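Local atomic coordinates of DNA alpha-glucosyltransferase (Enterobacteria phage T4, PDB entry 1XV5), a protein that is a phage glycosyltransferase with the two-domain GT-B architecture, in which two Rossmann-like domains face each other across a nucleotide-binding cleft. Residues R201-T206 against L311-C316; I58-A63 against D67-L72; H117-L122 against K149-E154. One frame throughout, in Å; residues are numbered along the deposited sequence.

The three contacts illustrate how the chemistry of a contact follows its place in a fold. Contact 1 is buried, its centre about 10 Å from the centre of the chain, and joins a strand of the second parallel sheet to a helix through a small apolar touch, while Arg205 and Glu312 turn to UDP. Contacts 2 and 3 are partly buried and belong to the first sheet's half of the chain. Contact 2 sets an outermost strand against the helix that follows it; contact 3 pairs two helices without using a strand. Both rest on aliphatic groups. Contact 3 comes within about 6 Å of contact 1, nearest atoms, whereas contact 2 stays about 20 Å away.

Contact 1. Residues R201-T206 against L311-C316; sequences RWIGRT and LELGAC. With UDP (uridine-5'-diphosphate), chain C.
Ile203 and Leu313 supply the apolar part of this contact. Their side chains run past each other in opposite directions, and CD1 of Ile203 comes to rest 3.7 Å from CD2 of Leu313. Ile203 places CG1 in the cramped position between its backbone N and carbonyl carbon (chi1 51°), and from there the extended branch reaches across to helix 308-316. Met285 of helix 278-286 touches both residues and continues the apolar layer. The same Ile203 CD1 lies 4.1 Å from Glu312 OE2, where the hydrocarbon gives way to polar chemistry.

UDP joins the two segments by hydrogen bonds, since none runs directly between them. On the helix side, Glu312 is extended beyond CG and presents both carboxylate oxygens to the ribose: UDP O3' donates to Glu312 OE1 at 2.7 Å, and UDP O2' donates to Glu312 OE2 at 2.6 Å. This two-point grip fixes the rotation of the carboxylate, and Asn278 adds a further hydrogen bond to OE1.

On the loop side the guanidinium of Arg205 meets the beta phosphate at its edge, with PB in the guanidinium plane. Arg205 NE donates to UDP O2B at 3.0 Å and its NH1 to UDP O1B at 2.8 Å, both with N-H...O angles of 161°, a nearly straight bidentate clasp.

Strand 199-203 thus runs into a loop carrying a phosphate-binding arginine, while a helix brings a ribose-binding glutamate: the nucleotide site of a GT-B glycosyltransferase, built on the second Rossmann-like domain.

Contact 2. Residues I58-A63 against D67-L72; sequences IPVILA and DKALKL
Val60 and Ala69 meet methyl to methyl, and the other side chains of the contact are ranged about this pair. The valine directs CG2 at the helix by setting it trans to its own backbone N, with CG1 at chi1 62°, and Val60 CG2 lies 3.9 Å from Ala69 CB. Ala69 CB receives a second methyl, CD2 of Leu62, at 4.0 Å; the leucine leaves its backbone pointing away from the helix, but its end comes back toward it.

The axes of strand 58-60 and helix 67-72 make 137°, closer to antiparallel than to parallel. Ile58 and Leu72 meet at a slant, CG2 of Ile58 touching CD1 of Leu72 at 3.8 Å. Lys68 runs alongside Val60, its chain straight as far as CE: Lys68 CD rests 3.9 Å from Val60 CG2, and its CE reaches Pro59 O at 3.6 Å. The bend at chi4 (59°) then leaves Lys68 NZ 4.3 Å from Ile58 CG2.

Val38 of the adjoining strand 34-40 also touches Val60 and Leu72, extending the apolar patch under the helix. The chemistry suggests that, between these two segments, apolar burial does the work, with the methylenes of Lys68 covering the solvent side.

Contact 3. Residues H117-L122 against K149-E154; sequences HSVLSL and KVLMKE
Val119 and Val150 are the nearest CA pair of the two segments, 8.0 Å apart. Helix 119-122 is short and starts right after Ser118, the N-cap residue: Ser118 OG accepts a hydrogen bond from Leu120 N at 3.1 Å, with an N-H...O angle of 155°. Near residues 149-151 helix 146-155 widens into a pi-type turn, and it is there that Val150 and Leu151 turn their side chains toward the first.

Leu122 and Leu151 form the tightest part of the contact, their side chains lying across one another. Both have CG trans to the carbonyl carbon, and Leu151 then spreads its two methyls over its partner: Leu151 CD2 comes to 3.8 Å from CB of Leu122, while CD1 sits 3.9 Å from Leu122 CD1. The leucine fork therefore touches both the root and the end of the opposing side chain.

Val119 adds looser contacts through one methyl. Val119 CG1 lies 4.3 Å from Val150 CG1 and equally far from Leu151 CD1, bridging the two neighbours.

The backbone N of Val119 donates to Asp146 OD1, tying the start of helix 119-122 to helix 146-155. Leu128 of helix 128-134 touches Leu151 as well, extending the apolar cluster to a third helix. Such aliphatic packing of helices connecting successive strands of a parallel sheet is typical of a Rossmann-like domain, here the N-terminal half of the GT-B fold.

Contact 1. Residues R201-T206 against L311-C316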
# COMPACT_ATOMS: atom_id res chain seq x y z
N ARG A 201 12.42 10.87 -8.04
CA ARG A 201 12.17 10.36 -6.70
C ARG A 201 11.39 9.05 -6.65
O ARG A 201 10.25 8.96 -7.10
CB ARG A 201 11.43 11.45 -5.90
CG ARG A 201 11.33 11.22 -4.38
CD ARG A 201 10.58 12.40 -3.73
NE ARG A 201 11.22 13.69 -4.02
CZ ARG A 201 12.23 14.21 -3.32
NH1 ARG A 201 12.72 13.58 -2.27
NH2 ARG A 201 12.76 15.37 -3.70
N TRP A 202 12.04 8.03 -6.10
CA TRP A 202 11.47 6.70 -5.94
C TRP A 202 10.97 6.60 -4.50
O TRP A 202 11.63 7.10 -3.59
CB TRP A 202 12.57 5.65 -6.17
CG TRP A 202 12.16 4.22 -6.04
CD1 TRP A 202 11.81 3.37 -7.06
CD2 TRP A 202 12.08 3.45 -4.83
NE1 TRP A 202 11.53 2.11 -6.56
CE2 TRP A 202 11.69 2.14 -5.19
CE3 TRP A 202 12.31 3.74 -3.48
CZ2 TRP A 202 11.53 1.11 -4.25
CZ3 TRP A 202 12.14 2.72 -2.54
CH2 TRP A 202 11.76 1.43 -2.93
N ILE A 203 9.82 5.97 -4.29
CA ILE A 203 9.28 5.79 -2.94
C ILE A 203 8.85 4.34 -2.72
O ILE A 203 8.35 3.68 -3.64
CB ILE A 203 8.06 6.71 -2.65
CG1 ILE A 203 7.01 6.57 -3.76
CG2 ILE A 203 8.52 8.15 -2.49
CD1 ILE A 203 5.67 7.26 -3.42
N GLY A 204 9.07 3.84 -1.51
CA GLY A 204 8.70 2.48 -1.18
C GLY A 204 9.38 2.04 0.11
O GLY A 204 9.48 2.81 1.06
N ARG A 205 9.84 0.79 0.15
CA ARG A 205 10.54 0.25 1.31
C ARG A 205 11.52 -0.81 0.84
O ARG A 205 11.51 -1.19 -0.33
CB ARG A 205 9.57 -0.31 2.35
CG ARG A 205 8.53 -1.27 1.83
CD ARG A 205 7.47 -1.51 2.90
NE ARG A 205 6.40 -2.38 2.44
CZ ARG A 205 6.51 -3.70 2.32
NH1 ARG A 205 5.48 -4.41 1.89
NH2 ARG A 205 7.64 -4.31 2.64
N THR A 206 12.36 -1.30 1.75
CA THR A 206 13.38 -2.26 1.36
C THR A 206 12.95 -3.71 1.18
O THR A 206 13.26 -4.58 1.99
CB THR A 206 14.59 -2.19 2.33
OG1 THR A 206 14.95 -0.82 2.53
CG2 THR A 206 15.79 -2.93 1.74
N LEU A 311 -0.66 5.42 -6.40
CA LEU A 311 -1.67 6.47 -6.36
C LEU A 311 -1.14 7.82 -5.91
O LEU A 311 -1.55 8.86 -6.42
CB LEU A 311 -2.83 6.03 -5.45
CG LEU A 311 -3.44 4.66 -5.74
CD1 LEU A 311 -4.64 4.45 -4.84
CD2 LEU A 311 -3.85 4.55 -7.22
N GLU A 312 -0.23 7.80 -4.95
CA GLU A 312 0.34 9.04 -4.44
C GLU A 312 1.10 9.81 -5.51
O GLU A 312 1.06 11.04 -5.53
CB GLU A 312 1.22 8.72 -3.23
CG GLU A 312 0.39 8.34 -2.01
CD GLU A 312 1.17 7.67 -0.89
OE1 GLU A 312 0.63 7.61 0.24
OE2 GLU A 312 2.30 7.19 -1.13
N LEU A 313 1.77 9.11 -6.42
CA LEU A 313 2.50 9.81 -7.48
C LEU A 313 1.56 10.62 -8.38
O LEU A 313 1.80 11.80 -8.65
CB LEU A 313 3.30 8.82 -8.33
CG LEU A 313 4.36 8.01 -7.58
CD1 LEU A 313 5.26 7.29 -8.58
CD2 LEU A 313 5.19 8.94 -6.70
N GLY A 314 0.49 9.98 -8.84
CA GLY A 314 -0.43 10.68 -9.70
C GLY A 314 -1.21 11.76 -8.96
O GLY A 314 -1.47 12.83 -9.50
N ALA A 315 -1.56 11.48 -7.71
CA ALA A 315 -2.33 12.42 -6.92
C ALA A 315 -1.63 13.73 -6.56
O ALA A 315 -2.27 14.77 -6.50
CB ALA A 315 -2.83 11.74 -5.65
N CYS A 316 -0.32 13.69 -6.33
CA CYS A 316 0.39 14.90 -5.95
C CYS A 316 0.90 15.73 -7.13
O CYS A 316 1.45 16.81 -6.93
CB CYS A 316 1.53 14.59 -4.98
SG CYS A 316 2.98 13.83 -5.71
N1 UDP C . 4.86 5.16 3.59
C2 UDP C . 5.18 6.21 4.43
N3 UDP C . 6.47 6.20 4.89
C4 UDP C . 7.46 5.28 4.59
C5 UDP C . 7.05 4.23 3.70
C6 UDP C . 5.79 4.21 3.24
O2 UDP C . 4.38 7.07 4.74
O4 UDP C . 8.58 5.41 5.08
C1' UDP C . 3.48 5.10 3.08
C2' UDP C . 3.36 5.15 1.56
O2' UDP C . 3.45 6.48 1.09
C3' UDP C . 1.99 4.51 1.39
C4' UDP C . 2.04 3.38 2.41
O4' UDP C . 2.94 3.85 3.45
O3' UDP C . 0.98 5.45 1.75
C5' UDP C . 2.54 2.05 1.87
O5' UDP C . 1.50 1.40 1.15
PA UDP C . 1.74 0.70 -0.26
O1A UDP C . 0.43 0.16 -0.66
O2A UDP C . 2.44 1.65 -1.17
O3A UDP C . 2.79 -0.53 0.03
PB UDP C . 3.00 -1.50 1.33
O1B UDP C . 3.38 -2.83 0.81
O2B UDP C . 3.91 -0.80 2.27
O3B UDP C . 1.56 -1.60 1.99

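Contact 2. Residues I58-A63 against D67-L72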
# COMPACT_ATOMS: atom_id res chain seq x y z
N ILE A 58 -7.05 4.46 18.65
CA ILE A 58 -7.19 3.88 19.98
C ILE A 58 -6.29 2.66 20.17
O ILE A 58 -6.56 1.58 19.64
CB ILE A 58 -8.64 3.44 20.24
CG1 ILE A 58 -9.58 4.64 20.06
CG2 ILE A 58 -8.77 2.87 21.65
CD1 ILE A 58 -11.05 4.27 20.09
N PRO A 59 -5.19 2.82 20.93
CA PRO A 59 -4.29 1.69 21.15
C PRO A 59 -4.80 0.81 22.29
O PRO A 59 -5.44 1.29 23.22
CB PRO A 59 -2.98 2.37 21.50
CG PRO A 59 -3.43 3.57 22.25
CD PRO A 59 -4.61 4.07 21.43
N VAL A 60 -4.52 -0.49 22.20
CA VAL A 60 -4.93 -1.42 23.23
C VAL A 60 -3.94 -2.56 23.31
O VAL A 60 -3.48 -3.09 22.29
CB VAL A 60 -6.35 -1.98 22.96
CG1 VAL A 60 -6.37 -2.76 21.66
CG2 VAL A 60 -6.80 -2.85 24.12
N ILE A 61 -3.57 -2.94 24.53
CA ILE A 61 -2.63 -4.03 24.74
C ILE A 61 -3.46 -5.29 24.89
O ILE A 61 -4.08 -5.52 25.93
CB ILE A 61 -1.79 -3.82 26.01
CG1 ILE A 61 -1.16 -2.43 26.00
CG2 ILE A 61 -0.71 -4.88 26.10
CD1 ILE A 61 -0.44 -2.06 27.29
N LEU A 62 -3.48 -6.11 23.84
CA LEU A 62 -4.26 -7.33 23.85
C LEU A 62 -3.88 -8.27 24.99
O LEU A 62 -4.75 -8.86 25.63
CB LEU A 62 -4.09 -8.07 22.51
CG LEU A 62 -4.62 -7.35 21.26
CD1 LEU A 62 -4.35 -8.21 20.03
CD2 LEU A 62 -6.11 -7.08 21.40
N ALA A 63 -2.59 -8.40 25.24
CA ALA A 63 -2.10 -9.28 26.30
C ALA A 63 -2.48 -8.84 27.71
O ALA A 63 -2.46 -9.65 28.64
CB ALA A 63 -0.59 -9.43 26.19
N ASP A 67 -10.35 -6.87 28.35
CA ASP A 67 -11.65 -6.27 28.62
C ASP A 67 -11.86 -5.02 27.77
O ASP A 67 -12.91 -4.84 27.16
CB ASP A 67 -11.77 -5.91 30.10
CG ASP A 67 -11.96 -7.14 30.97
OD1 ASP A 67 -11.20 -8.12 30.80
OD2 ASP A 67 -12.86 -7.12 31.83
N LYS A 68 -10.84 -4.16 27.74
CA LYS A 68 -10.91 -2.93 26.97
C LYS A 68 -11.11 -3.27 25.49
O LYS A 68 -11.98 -2.71 24.82
CB LYS A 68 -9.62 -2.12 27.16
CG LYS A 68 -9.55 -0.84 26.35
CD LYS A 68 -8.22 -0.12 26.58
CE LYS A 68 -8.06 1.08 25.66
NZ LYS A 68 -9.15 2.08 25.85
N ALA A 69 -10.30 -4.21 25.00
CA ALA A 69 -10.37 -4.63 23.60
C ALA A 69 -11.74 -5.18 23.23
O ALA A 69 -12.31 -4.82 22.20
CB ALA A 69 -9.30 -5.67 23.32
N LEU A 70 -12.28 -6.05 24.08
CA LEU A 70 -13.59 -6.65 23.83
C LEU A 70 -14.70 -5.61 23.75
O LEU A 70 -15.54 -5.66 22.84
CB LEU A 70 -13.93 -7.67 24.91
CG LEU A 70 -15.26 -8.41 24.74
CD1 LEU A 70 -15.21 -9.24 23.47
CD2 LEU A 70 -15.52 -9.30 25.95
N LYS A 71 -14.72 -4.68 24.69
CA LYS A 71 -15.74 -3.65 24.71
C LYS A 71 -15.69 -2.83 23.42
O LYS A 71 -16.72 -2.46 22.87
CB LYS A 71 -15.54 -2.72 25.91
CG LYS A 71 -16.59 -1.63 26.02
CD LYS A 71 -16.32 -0.70 27.19
CE LYS A 71 -17.36 0.42 27.24
NZ LYS A 71 -17.40 1.19 25.97
N LEU A 72 -14.48 -2.55 22.95
CA LEU A 72 -14.29 -1.78 21.73
C LEU A 72 -14.84 -2.48 20.49
O LEU A 72 -15.62 -1.90 19.73
CB LEU A 72 -12.81 -1.46 21.52
CG LEU A 72 -12.19 -0.41 22.45
CD1 LEU A 72 -10.68 -0.39 22.28
CD2 LEU A 72 -12.78 0.95 22.12

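Contact 3. Residues H117-L122 against K149-E154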
# COMPACT_ATOMS: atom_id res chain seq x y z
N HIS A 117 0.46 -10.19 0.07
CA HIS A 117 0.55 -11.01 -1.13
C HIS A 117 1.17 -12.40 -1.01
O HIS A 117 0.46 -13.41 -1.09
CB HIS A 117 1.30 -10.22 -2.20
CG HIS A 117 0.76 -8.85 -2.44
ND1 HIS A 117 -0.45 -8.62 -3.06
CD2 HIS A 117 1.24 -7.63 -2.10
CE1 HIS A 117 -0.69 -7.32 -3.10
NE2 HIS A 117 0.33 -6.69 -2.52
N SER A 118 2.48 -12.46 -0.85
CA SER A 118 3.21 -13.72 -0.77
C SER A 118 2.94 -14.55 0.48
O SER A 118 2.59 -14.02 1.54
CB SER A 118 4.71 -13.45 -0.87
OG SER A 118 5.45 -14.64 -0.65
N VAL A 119 3.12 -15.86 0.35
CA VAL A 119 2.93 -16.78 1.48
C VAL A 119 3.93 -16.43 2.58
O VAL A 119 3.64 -16.62 3.76
CB VAL A 119 3.16 -18.25 1.06
CG1 VAL A 119 2.04 -18.72 0.16
CG2 VAL A 119 4.51 -18.39 0.35
N LEU A 120 5.10 -15.93 2.19
CA LEU A 120 6.14 -15.56 3.14
C LEU A 120 5.55 -14.59 4.16
O LEU A 120 5.72 -14.76 5.36
CB LEU A 120 7.32 -14.90 2.42
CG LEU A 120 8.62 -14.65 3.20
CD1 LEU A 120 9.71 -14.22 2.24
CD2 LEU A 120 8.41 -13.59 4.27
N SER A 121 4.84 -13.58 3.66
CA SER A 121 4.22 -12.60 4.54
C SER A 121 3.03 -13.23 5.26
O SER A 121 2.91 -13.13 6.48
CB SER A 121 3.75 -11.39 3.74
OG SER A 121 4.83 -10.74 3.09
N LEU A 122 2.17 -13.88 4.49
CA LEU A 122 0.96 -14.50 5.02
C LEU A 122 1.19 -15.46 6.19
O LEU A 122 0.36 -15.52 7.10
CB LEU A 122 0.21 -15.23 3.90
CG LEU A 122 -0.30 -14.32 2.78
CD1 LEU A 122 -0.95 -15.15 1.69
CD2 LEU A 122 -1.29 -13.31 3.35
N LYS A 149 -5.42 -19.21 -3.33
CA LYS A 149 -5.01 -20.52 -3.84
C LYS A 149 -4.24 -21.44 -2.91
O LYS A 149 -4.21 -22.65 -3.13
CB LYS A 149 -4.23 -20.32 -5.13
CG LYS A 149 -5.01 -19.61 -6.23
CD LYS A 149 -6.28 -20.37 -6.59
CE LYS A 149 -7.04 -19.69 -7.72
NZ LYS A 149 -8.24 -20.46 -8.12
N VAL A 150 -3.60 -20.89 -1.88
CA VAL A 150 -2.84 -21.74 -0.98
C VAL A 150 -3.46 -21.87 0.41
O VAL A 150 -3.85 -22.96 0.81
CB VAL A 150 -1.38 -21.23 -0.85
CG1 VAL A 150 -0.59 -22.16 0.06
CG2 VAL A 150 -0.73 -21.17 -2.22
N LEU A 151 -3.55 -20.76 1.13
CA LEU A 151 -4.11 -20.79 2.48
C LEU A 151 -5.57 -21.21 2.56
O LEU A 151 -5.93 -22.06 3.36
CB LEU A 151 -3.91 -19.44 3.17
CG LEU A 151 -2.49 -19.11 3.64
CD1 LEU A 151 -1.57 -18.97 2.43
CD2 LEU A 151 -2.50 -17.82 4.44
N MET A 152 -6.42 -20.61 1.72
CA MET A 152 -7.84 -20.94 1.73
C MET A 152 -8.09 -22.41 1.45
O MET A 152 -8.94 -23.03 2.10
CB MET A 152 -8.59 -20.09 0.70
CG MET A 152 -8.84 -18.65 1.14
SD MET A 152 -9.82 -18.55 2.66
CE MET A 152 -11.43 -19.10 2.06
N LYS A 153 -7.37 -22.97 0.49
CA LYS A 153 -7.55 -24.38 0.16
C LYS A 153 -6.94 -25.26 1.23
O LYS A 153 -7.27 -26.44 1.34
CB LYS A 153 -6.92 -24.68 -1.21
CG LYS A 153 -7.62 -23.96 -2.35
CD LYS A 153 -7.17 -24.44 -3.71
CE LYS A 153 -7.97 -23.77 -4.81
NZ LYS A 153 -7.63 -24.28 -6.17
N GLU A 154 -6.06 -24.68 2.04
CA GLU A 154 -5.41 -25.41 3.12
C GLU A 154 -6.34 -25.47 4.33
O GLU A 154 -6.36 -26.47 5.06
CB GLU A 154 -4.10 -24.74 3.50
CG GLU A 154 -3.32 -25.47 4.58
CD GLU A 154 -1.97 -24.83 4.86
OE1 GLU A 154 -1.18 -24.67 3.91
OE2 GLU A 154 -1.71 -24.48 6.03